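Local coordinates for Alpha/beta hydrolase (Legionella pneumophila subsp. pneumophila str. Philadelphia 1, PDB 4EZI), which is of unknown function but adopts the alpha/beta-hydrolase fold and may act as a lipase-type hydrolase, possibly on triacylglycerols, at residues L26-H38 / V352-D364. Numbering follows the deposited sequence.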
ATOM      1  N   LEU A  26      13.892  15.159  -1.016  1.00  9.10           N
ATOM      2  CA  LEU A  26      13.819  15.071   0.443  1.00  9.80           C
ATOM      3  C   LEU A  26      13.602  16.445   1.076  1.00  9.67           C
ATOM      4  O   LEU A  26      12.885  16.579   2.046  1.00 10.01           O
ATOM      5  CB  LEU A  26      15.100  14.441   1.004  1.00 10.52           C
ATOM      6  CG  LEU A  26      15.328  12.965   0.672  1.00 11.57           C
ATOM      7  CD1 LEU A  26      16.798  12.556   0.893  1.00 13.98           C
ATOM      8  CD2 LEU A  26      14.407  12.061   1.487  1.00 12.84           C
ATOM      9  N   LYS A  27      14.230  17.469   0.528  1.00 10.47           N
ATOM     10  CA  LYS A  27      14.103  18.815   1.078  1.00 12.37           C
ATOM     11  C   LYS A  27      12.674  19.338   0.988  1.00 10.82           C
ATOM     12  O   LYS A  27      12.280  20.174   1.799  1.00 14.28           O
ATOM     13  CB  LYS A  27      15.075  19.751   0.378  1.00 14.26           C
ATOM     14  CG  LYS A  27      16.496  19.601   0.833  1.00 20.84           C
ATOM     15  CD  LYS A  27      17.374  20.701   0.235  1.00 27.41           C
ATOM     16  N   LYS A  28      11.888  18.851   0.039  1.00 11.59           N
ATOM     17  CA  LYS A  28      10.492  19.256  -0.089  1.00 12.58           C
ATOM     18  C   LYS A  28       9.566  18.660   0.988  1.00 12.00           C
ATOM     19  O   LYS A  28       8.421  19.126   1.114  1.00 15.20           O
ATOM     20  CB  LYS A  28       9.945  18.863  -1.472  1.00 12.74           C
ATOM     21  CG  LYS A  28      10.559  19.653  -2.615  1.00 14.92           C
ATOM     22  CD  LYS A  28      10.124  19.206  -4.015  1.00 15.18           C
ATOM     23  CE  LYS A  28      10.958  19.969  -5.069  1.00 17.63           C
ATOM     24  NZ  LYS A  28      10.681  19.580  -6.472  1.00 21.97           N
HETATM   25  N   MSE A  29      10.028  17.661   1.753  1.00 10.67           N
HETATM   26  CA  MSE A  29       9.135  16.915   2.662  0.67 10.82           C
HETATM   27  C   MSE A  29       9.777  16.683   4.025  1.00 10.67           C
HETATM   28  O   MSE A  29      10.091  15.567   4.424  1.00 10.25           O
HETATM   29  CB  MSE A  29       8.698  15.610   1.990  0.67 10.32           C
HETATM   30  CG  MSE A  29       7.916  15.845   0.679  0.67 12.84           C
HETATM   31 SE   MSE A  29       7.097  14.248  -0.050  0.50 14.54          SE
HETATM   32  CE  MSE A  29       5.747  14.012   1.315  0.67 21.80           C
ATOM     33  N   PRO A  30       9.925  17.775   4.790  1.00 10.95           N
ATOM     34  CA  PRO A  30      10.328  17.588   6.180  1.00 10.20           C
ATOM     35  C   PRO A  30       9.399  16.579   6.899  1.00  9.62           C
ATOM     36  O   PRO A  30       8.178  16.601   6.685  1.00 11.01           O
ATOM     37  CB  PRO A  30      10.186  18.983   6.797  1.00 11.65           C
ATOM     38  CG  PRO A  30       9.924  19.881   5.714  1.00 15.70           C
ATOM     39  CD  PRO A  30       9.558  19.165   4.485  1.00 12.47           C
ATOM     40  N   PRO A  31       9.950  15.717   7.771  1.00  9.43           N
ATOM     41  CA  PRO A  31      11.286  15.706   8.332  1.00  9.93           C
ATOM     42  C   PRO A  31      12.285  14.823   7.562  1.00 10.39           C
ATOM     43  O   PRO A  31      13.353  14.509   8.070  1.00 10.43           O
ATOM     44  CB  PRO A  31      11.037  15.129   9.726  1.00 10.22           C
ATOM     45  CG  PRO A  31       9.977  14.119   9.486  1.00 10.58           C
ATOM     46  CD  PRO A  31       9.062  14.783   8.492  1.00 11.24           C
ATOM     47  N   LEU A  32      11.946  14.440   6.330  1.00  9.75           N
ATOM     48  CA  LEU A  32      12.808  13.568   5.524  1.00  9.44           C
ATOM     49  C   LEU A  32      14.060  14.301   5.044  1.00  9.57           C
ATOM     50  O   LEU A  32      15.032  13.678   4.626  1.00  9.71           O
ATOM     51  CB  LEU A  32      12.019  12.977   4.360  1.00 10.74           C
ATOM     52  CG  LEU A  32      10.963  11.979   4.836  1.00 10.97           C
ATOM     53  CD1 LEU A  32       9.949  11.754   3.722  1.00 11.97           C
ATOM     54  CD2 LEU A  32      11.562  10.670   5.374  1.00 13.21           C
ATOM     55  N   ASP A  33      14.021  15.620   5.108  1.00 10.19           N
ATOM     56  CA  ASP A  33      15.156  16.446   4.763  0.50 11.10           C
ATOM     57  C   ASP A  33      16.356  16.199   5.694  1.00 11.30           C
ATOM     58  O   ASP A  33      17.474  16.591   5.374  1.00 15.47           O
ATOM     59  CB  ASP A  33      14.740  17.926   4.737  0.50 10.64           C
ATOM     60  CG  ASP A  33      14.260  18.445   6.093  0.50  8.61           C
ATOM     61  OD1 ASP A  33      13.686  17.676   6.891  0.50  8.54           O
ATOM     62  OD2 ASP A  33      14.465  19.666   6.353  0.50 14.67           O
ATOM     63  N   THR A  34      16.126  15.546   6.831  1.00 11.27           N
ATOM     64  CA  THR A  34      17.185  15.219   7.769  1.00 13.23           C
ATOM     65  C   THR A  34      17.949  13.939   7.389  1.00 13.59           C
ATOM     66  O   THR A  34      18.964  13.618   8.015  1.00 16.32           O
ATOM     67  CB  THR A  34      16.647  15.090   9.222  1.00 14.34           C
ATOM     68  OG1 THR A  34      15.774  13.972   9.329  1.00 15.99           O
ATOM     69  CG2 THR A  34      15.920  16.348   9.666  1.00 16.35           C
ATOM     70  N   LEU A  35      17.478  13.199   6.391  1.00 11.87           N
ATOM     71  CA  LEU A  35      18.187  11.998   5.935  1.00 11.72           C
ATOM     72  C   LEU A  35      19.376  12.405   5.080  1.00 13.12           C
ATOM     73  O   LEU A  35      19.312  13.381   4.342  1.00 16.88           O
ATOM     74  CB  LEU A  35      17.242  11.103   5.133  1.00 11.38           C
ATOM     75  CG  LEU A  35      16.071  10.493   5.917  1.00 11.44           C
ATOM     76  CD1 LEU A  35      15.164   9.702   4.962  1.00 13.28           C
ATOM     77  CD2 LEU A  35      16.565   9.559   6.997  1.00 13.99           C
ATOM     78  N   THR A  36      20.452  11.647   5.186  1.00 12.57           N
ATOM     79  CA  THR A  36      21.647  11.838   4.385  1.00 13.68           C
ATOM     80  C   THR A  36      21.601  10.913   3.165  1.00 11.64           C
ATOM     81  O   THR A  36      21.276   9.735   3.295  1.00 12.20           O
ATOM     82  CB  THR A  36      22.905  11.483   5.218  1.00 15.09           C
ATOM     83  OG1 THR A  36      22.972  12.322   6.384  1.00 20.40           O
ATOM     84  CG2 THR A  36      24.174  11.678   4.412  1.00 16.42           C
ATOM     85  N   VAL A  37      21.920  11.460   1.995  1.00 12.38           N
ATOM     86  CA  VAL A  37      21.950  10.673   0.758  0.50 11.48           C
ATOM     87  C   VAL A  37      23.356  10.125   0.531  1.00 11.84           C
ATOM     88  O   VAL A  37      24.349  10.846   0.672  1.00 14.04           O
ATOM     89  CB  VAL A  37      21.460  11.478  -0.490  0.50 13.18           C
ATOM     90  CG1 VAL A  37      20.089  12.093  -0.221  0.50 13.99           C
ATOM     91  CG2 VAL A  37      22.440  12.562  -0.907  0.50 14.13           C
ATOM     92  N   HIS A  38      23.434   8.842   0.187  1.00 10.92           N
ATOM     93  CA  HIS A  38      24.701   8.132  -0.011  1.00 10.92           C
ATOM     94  C   HIS A  38      24.868   7.491  -1.387  1.00 10.96           C
ATOM     95  O   HIS A  38      25.989   7.134  -1.730  1.00 12.32           O
ATOM     96  CB  HIS A  38      24.864   7.023   1.048  1.00 12.40           C
ATOM     97  CG  HIS A  38      24.767   7.497   2.458  1.00 11.09           C
ATOM     98  ND1 HIS A  38      25.809   8.145   3.095  1.00 13.58           N
ATOM     99  CD2 HIS A  38      23.766   7.396   3.368  1.00 12.10           C
ATOM    100  CE1 HIS A  38      25.442   8.424   4.334  1.00 15.25           C
ATOM    101  NE2 HIS A  38      24.212   7.977   4.523  1.00 14.53           N
ATOM    102  N   VAL A 352      -2.583  13.189   5.216  1.00  8.05           N
ATOM    103  CA  VAL A 352      -1.630  13.662   4.219  1.00  8.94           C
ATOM    104  C   VAL A 352      -0.424  14.342   4.870  1.00  9.10           C
ATOM    105  O   VAL A 352       0.735  14.040   4.569  1.00  9.93           O
ATOM    106  CB  VAL A 352      -2.312  14.587   3.204  1.00 10.57           C
ATOM    107  CG1 VAL A 352      -1.309  15.104   2.187  1.00 13.81           C
ATOM    108  CG2 VAL A 352      -3.486  13.854   2.539  1.00 13.57           C
ATOM    109  N   GLN A 353      -0.706  15.257   5.774  1.00  9.06           N
ATOM    110  CA  GLN A 353       0.355  15.981   6.446  1.00  8.72           C
ATOM    111  C   GLN A 353       1.327  15.063   7.201  1.00  8.71           C
ATOM    112  O   GLN A 353       2.523  15.353   7.305  1.00  9.39           O
ATOM    113  CB  GLN A 353      -0.231  16.985   7.440  1.00 10.41           C
ATOM    114  CG  GLN A 353      -1.106  18.062   6.814  1.00 11.70           C
ATOM    115  CD  GLN A 353      -1.991  18.776   7.832  1.00 12.38           C
ATOM    116  OE1 GLN A 353      -2.430  18.205   8.837  1.00 11.89           O
ATOM    117  NE2 GLN A 353      -2.260  20.041   7.564  1.00 16.15           N
ATOM    118  N   ALA A 354       0.790  14.003   7.798  1.00  8.87           N
ATOM    119  CA  ALA A 354       1.587  13.086   8.595  1.00  7.65           C
ATOM    120  C   ALA A 354       2.503  12.208   7.760  1.00  8.55           C
ATOM    121  O   ALA A 354       3.417  11.600   8.301  1.00  9.08           O
ATOM    122  CB  ALA A 354       0.684  12.214   9.465  1.00  9.14           C
ATOM    123  N   HIS A 355       2.231  12.095   6.461  1.00  8.38           N
ATOM    124  CA  HIS A 355       2.896  11.092   5.644  1.00  8.91           C
ATOM    125  C   HIS A 355       4.432  11.133   5.731  1.00  8.79           C
ATOM    126  O   HIS A 355       5.041  10.094   5.983  1.00  8.72           O
ATOM    127  CB  HIS A 355       2.369  11.195   4.225  1.00 10.58           C
ATOM    128  CG  HIS A 355       2.964  10.214   3.274  1.00 13.55           C
ATOM    129  ND1 HIS A 355       3.070   8.868   3.547  1.00 17.08           N
ATOM    130  CD2 HIS A 355       3.441  10.384   2.019  1.00 18.65           C
ATOM    131  CE1 HIS A 355       3.571   8.247   2.492  1.00 17.12           C
ATOM    132  NE2 HIS A 355       3.810   9.146   1.552  1.00 16.27           N
ATOM    133  N   PRO A 356       5.078  12.301   5.546  1.00  8.27           N
ATOM    134  CA  PRO A 356       6.553  12.262   5.601  1.00  8.91           C
ATOM    135  C   PRO A 356       7.100  11.923   6.991  1.00  8.44           C
ATOM    136  O   PRO A 356       8.187  11.342   7.107  1.00  8.54           O
ATOM    137  CB  PRO A 356       6.973  13.660   5.144  1.00  9.93           C
ATOM    138  CG  PRO A 356       5.775  14.517   5.338  1.00 11.45           C
ATOM    139  CD  PRO A 356       4.578  13.622   5.140  1.00  9.36           C
ATOM    140  N   PHE A 357       6.351  12.274   8.039  1.00  7.96           N
ATOM    141  CA  PHE A 357       6.724  11.896   9.400  1.00  8.50           C
ATOM    142  C   PHE A 357       6.651  10.384   9.582  1.00  8.21           C
ATOM    143  O   PHE A 357       7.534   9.769  10.191  1.00  9.47           O
ATOM    144  CB  PHE A 357       5.823  12.596  10.429  1.00  9.01           C
ATOM    145  CG  PHE A 357       5.953  14.099  10.445  1.00  9.66           C
ATOM    146  CD1 PHE A 357       5.250  14.863   9.548  1.00  9.51           C
ATOM    147  CD2 PHE A 357       6.781  14.756  11.358  1.00 11.35           C
ATOM    148  CE1 PHE A 357       5.369  16.233   9.519  1.00 12.26           C
ATOM    149  CE2 PHE A 357       6.898  16.145  11.330  1.00 13.27           C
ATOM    150  CZ  PHE A 357       6.201  16.871  10.411  1.00 13.52           C
ATOM    151  N   VAL A 358       5.599   9.771   9.056  1.00  8.04           N
ATOM    152  CA  VAL A 358       5.441   8.325   9.091  1.00  7.80           C
ATOM    153  C   VAL A 358       6.550   7.644   8.279  1.00  8.04           C
ATOM    154  O   VAL A 358       7.135   6.652   8.758  1.00  8.50           O
ATOM    155  CB  VAL A 358       4.041   7.909   8.633  1.00  7.51           C
ATOM    156  CG1 VAL A 358       3.957   6.398   8.422  1.00  9.08           C
ATOM    157  CG2 VAL A 358       2.993   8.396   9.646  1.00  8.98           C
ATOM    158  N   LEU A 359       6.853   8.156   7.084  1.00  7.55           N
ATOM    159  CA  LEU A 359       7.949   7.577   6.301  1.00  7.87           C
ATOM    160  C   LEU A 359       9.267   7.586   7.089  1.00  8.64           C
ATOM    161  O   LEU A 359      10.037   6.623   7.046  1.00  8.86           O
ATOM    162  CB  LEU A 359       8.056   8.280   4.938  0.50  8.29           C
ATOM    163  CG  LEU A 359       9.115   7.833   3.912  0.50  8.01           C
ATOM    164  CD1 LEU A 359       9.106   6.352   3.667  0.50  9.98           C
ATOM    165  CD2 LEU A 359       8.930   8.595   2.593  0.50 10.66           C
ATOM    166  N   LYS A 360       9.540   8.694   7.768  1.00  8.49           N
ATOM    167  CA  LYS A 360      10.775   8.805   8.565  1.00  9.75           C
ATOM    168  C   LYS A 360      10.812   7.740   9.657  1.00  9.69           C
ATOM    169  O   LYS A 360      11.845   7.091   9.866  1.00 10.76           O
ATOM    170  CB  LYS A 360      10.887  10.214   9.156  1.00 10.14           C
ATOM    171  CG  LYS A 360      12.126  10.473   9.999  1.00 15.49           C
ATOM    172  CD  LYS A 360      13.417  10.153   9.319  1.00 21.42           C
ATOM    173  CE  LYS A 360      14.638  10.769  10.064  1.00 22.47           C
ATOM    174  NZ  LYS A 360      14.438  10.840  11.548  1.00 26.53           N
ATOM    175  N   GLU A 361       9.682   7.531  10.321  1.00  8.87           N
ATOM    176  CA  GLU A 361       9.590   6.476  11.322  1.00  9.79           C
ATOM    177  C   GLU A 361       9.824   5.100  10.741  1.00  9.10           C
ATOM    178  O   GLU A 361      10.444   4.244  11.385  1.00  9.83           O
ATOM    179  CB  GLU A 361       8.270   6.507  12.064  1.00  9.83           C
ATOM    180  CG  GLU A 361       7.980   7.777  12.855  1.00 11.99           C
ATOM    181  CD  GLU A 361       8.959   8.090  13.987  1.00 21.25           C
ATOM    182  OE1 GLU A 361       9.585   7.175  14.553  1.00 21.80           O
ATOM    183  OE2 GLU A 361       9.070   9.288  14.334  1.00 26.21           O
ATOM    184  N   GLN A 362       9.287   4.848   9.550  1.00  8.42           N
ATOM    185  CA  GLN A 362       9.492   3.549   8.900  1.00  8.73           C
ATOM    186  C   GLN A 362      10.974   3.297   8.644  1.00  9.01           C
ATOM    187  O   GLN A 362      11.491   2.237   8.982  1.00  9.81           O
ATOM    188  CB  GLN A 362       8.695   3.473   7.583  1.00  8.93           C
ATOM    189  CG  GLN A 362       7.198   3.457   7.806  1.00  8.55           C
ATOM    190  CD  GLN A 362       6.407   3.657   6.522  1.00  7.60           C
ATOM    191  OE1 GLN A 362       6.842   4.341   5.601  1.00  8.76           O
ATOM    192  NE2 GLN A 362       5.224   3.060   6.452  1.00  7.85           N
ATOM    193  N   VAL A 363      11.642   4.268   8.041  1.00  8.74           N
ATOM    194  CA  VAL A 363      13.080   4.132   7.773  1.00  9.70           C
ATOM    195  C   VAL A 363      13.871   3.870   9.062  1.00 10.32           C
ATOM    196  O   VAL A 363      14.721   2.997   9.124  1.00 10.73           O
ATOM    197  CB  VAL A 363      13.679   5.382   7.037  1.00 10.72           C
ATOM    198  CG1 VAL A 363      15.227   5.250   6.895  1.00 14.24           C
ATOM    199  CG2 VAL A 363      13.008   5.595   5.686  1.00 13.01           C
ATOM    200  N   ASP A 364      13.551   4.636  10.099  1.00 10.57           N
ATOM    201  CA  ASP A 364      14.254   4.492  11.373  1.00 11.00           C
ATOM    202  C   ASP A 364      14.023   3.113  12.000  1.00 10.94           C
ATOM    203  O   ASP A 364      14.937   2.524  12.587  1.00 12.11           O
ATOM    204  CB  ASP A 364      13.847   5.584  12.338  1.00 12.39           C
ATOM    205  CG  ASP A 364      14.418   6.938  11.989  1.00 16.69           C
ATOM    206  OD1 ASP A 364      15.395   7.031  11.221  1.00 18.14           O
ATOM    207  OD2 ASP A 364      13.901   7.930  12.548  1.00 18.62           O
TER
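Helix 355-370, the last helix of this alpha/beta-hydrolase fold, is overlaid near its N-terminus by the segment that follows helix 19-27, where Pro31 and, at the start of the 3-10 turn 32-34, Leu32 pack against Pro356, Phe357 and Lys360. No hydrogen bond joins the two segments. Pro31, which follows a cis peptide bond, sets CD 3.6 Å from the Phe357 ring centroid and 10° off the ring normal, the geometry of a CH-pi contact over the face. Leu32 reaches the helix with both methyls: CD1 lies 3.8 Å from Pro356 CB, while CD2 is 3.7 Å from Lys360 N. Further toward the start of the helix, Pro30 O comes to 3.5 Å from Pro356 CG. The aliphatic part of Lys360 continues the apolar surface, its CE 3.8 Å from Leu35 CD2, and its bent chain takes NZ to Asp364 OD2 in a 3.1 Å salt bridge on the syn lone pair. Pro31 O accepts from both Thr34 N and Thr34 OG1, the hydroxyl at 2.8 Å and nearly in line with the carbonyl (C=O...donor 176°), consistent with a fixed 3-10 turn. Beyond the segments, Leu32 also touches Ile100 of helix 99-108, and His355 NE2 hydrogen-bonds Tyr101 OH. The Thr34-Pro31 and Lys360-Asp364 bonds each stay within one segment, so the two segments are held together by apolar and CH-pi contacts.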